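Local structure of mandalate racemase/muconate lactonizing enzyme (Unidentified, 4E4U) at residues L73-Q76 and A77-G81. The protein is a putative mandelate racemase/muconate lactonizing enzyme of the enolase superfamily, and probably acts on a carboxylate substrate. Residues are numbered along the deposited sequence; the frame is centred on the assembly and turned at random.
Sequences LFRQ and AYSSG
Ala77 N and Tyr78 N donate to Leu73 O (3.0 Å) and Phe74 O (2.8 Å), respectively, the i to i-4 bonds of the last regular turn of helix 70-79 in the enolase-type N-terminal domain. The turn then slackens: Ser79 N makes weak bonds to both Arg75 O and Gln76 O. In Phe74 and Tyr78, one turn apart, matching first torsions, with CG anti to the backbone N in both, send the two rings the same way, side by side. The rings are near parallel, 17° between planes, but slid apart so that they barely overlap, and Tyr78 CB sits over a face of Phe74, 3.9 Å from CE2. Tyr265, from the C-terminal domain, meets the Tyr78 ring. Arg75, bent at chi2 and chi3, runs alongside Tyr78 in the same direction. Tyr78 CD2 lies over one guanidinium face, toward its rim, with the guanidinium and Tyr78 ring planes 59° apart; Arg75 NE hydrogen-bonds to Ala173 O of the second subunit. That subunit also takes Gln76 NE2 at Glu392 O and Ser80 OG at Thr44 O, placing this helix end at a buried interface. Leu73 and Ala77 pack on Val94 of helix 88-109. Ser79 OG donates to Arg75 O at 2.8 Å, the hydroxyl lying 22° off the carbonyl plane.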
loop_
_atom_site.group_PDB
_atom_site.type_symbol
_atom_site.label_atom_id
_atom_site.label_comp_id
_atom_site.label_asym_id
_atom_site.label_seq_id
_atom_site.Cartn_x
_atom_site.Cartn_y
_atom_site.Cartn_z
ATOM N N LEU A 73 6.329 -34.275 -15.760
ATOM C CA LEU A 73 5.664 -33.953 -17.017
ATOM C C LEU A 73 5.303 -32.475 -17.110
ATOM O O LEU A 73 5.601 -31.811 -18.112
ATOM C CB LEU A 73 4.416 -34.814 -17.193
ATOM C CG LEU A 73 3.519 -34.486 -18.387
ATOM C CD1 LEU A 73 4.293 -34.551 -19.708
ATOM C CD2 LEU A 73 2.314 -35.419 -18.397
ATOM N N PHE A 74 4.659 -31.950 -16.072
ATOM C CA PHE A 74 4.288 -30.547 -16.079
ATOM C C PHE A 74 5.522 -29.649 -16.228
ATOM O O PHE A 74 5.540 -28.744 -17.068
ATOM C CB PHE A 74 3.489 -30.150 -14.834
ATOM C CG PHE A 74 3.137 -28.692 -14.813
ATOM C CD1 PHE A 74 1.986 -28.235 -15.437
ATOM C CD2 PHE A 74 3.998 -27.766 -14.237
ATOM C CE1 PHE A 74 1.675 -26.883 -15.454
ATOM C CE2 PHE A 74 3.702 -26.418 -14.255
ATOM C CZ PHE A 74 2.546 -25.971 -14.865
ATOM N N ARG A 75 6.550 -29.894 -15.414
ATOM C CA ARG A 75 7.735 -29.039 -15.456
ATOM C C ARG A 75 8.421 -29.091 -16.817
ATOM O O ARG A 75 8.882 -28.062 -17.314
ATOM C CB ARG A 75 8.740 -29.393 -14.350
ATOM C CG ARG A 75 8.265 -29.119 -12.918
ATOM C CD ARG A 75 7.801 -27.686 -12.684
ATOM N NE ARG A 75 8.794 -26.692 -13.070
ATOM C CZ ARG A 75 8.632 -25.382 -12.905
ATOM N NH1 ARG A 75 7.531 -24.919 -12.324
ATOM N NH2 ARG A 75 9.576 -24.537 -13.309
ATOM N N GLN A 76 8.503 -30.275 -17.418
ATOM C CA GLN A 76 9.148 -30.376 -18.725
ATOM C C GLN A 76 8.361 -29.608 -19.784
ATOM O O GLN A 76 8.937 -28.886 -20.595
ATOM C CB GLN A 76 9.316 -31.839 -19.162
ATOM C CG GLN A 76 10.161 -32.701 -18.230
ATOM C CD GLN A 76 11.583 -32.205 -18.049
ATOM O OE1 GLN A 76 12.233 -31.759 -18.998
ATOM N NE2 GLN A 76 12.089 -32.315 -16.823
ATOM N N ALA A 77 7.045 -29.773 -19.784
ATOM C CA ALA A 77 6.209 -29.084 -20.762
ATOM C C ALA A 77 6.240 -27.571 -20.559
ATOM O O ALA A 77 6.378 -26.803 -21.511
ATOM C CB ALA A 77 4.777 -29.601 -20.692
ATOM N N TYR A 78 6.094 -27.155 -19.303
ATOM C CA TYR A 78 6.103 -25.749 -18.921
ATOM C C TYR A 78 7.405 -25.051 -19.309
ATOM O O TYR A 78 7.415 -23.855 -19.580
ATOM C CB TYR A 78 5.865 -25.657 -17.405
ATOM C CG TYR A 78 5.770 -24.262 -16.832
ATOM C CD1 TYR A 78 4.686 -23.444 -17.112
ATOM C CD2 TYR A 78 6.751 -23.775 -15.980
ATOM C CE1 TYR A 78 4.582 -22.185 -16.570
ATOM C CE2 TYR A 78 6.663 -22.507 -15.437
ATOM C CZ TYR A 78 5.575 -21.711 -15.738
ATOM O OH TYR A 78 5.454 -20.444 -15.209
ATOM N N SER A 79 8.497 -25.810 -19.337
ATOM C CA SER A 79 9.830 -25.253 -19.571
ATOM C C SER A 79 10.283 -25.353 -21.026
ATOM O O SER A 79 11.304 -24.769 -21.405
ATOM C CB SER A 79 10.841 -25.983 -18.685
ATOM O OG SER A 79 10.496 -25.817 -17.315
ATOM N N SER A 80 9.517 -26.096 -21.827
ATOM C CA SER A 80 9.887 -26.481 -23.187
ATOM C C SER A 80 10.425 -25.331 -24.036
ATOM O O SER A 80 9.766 -24.303 -24.194
ATOM C CB SER A 80 8.673 -27.111 -23.879
ATOM O OG SER A 80 9.016 -27.672 -25.136
ATOM N N GLY A 81 11.613 -25.510 -24.605
ATOM C CA GLY A 81 12.178 -24.526 -25.512
ATOM C C GLY A 81 12.669 -23.259 -24.839
ATOM O O GLY A 81 12.722 -22.204 -25.468
#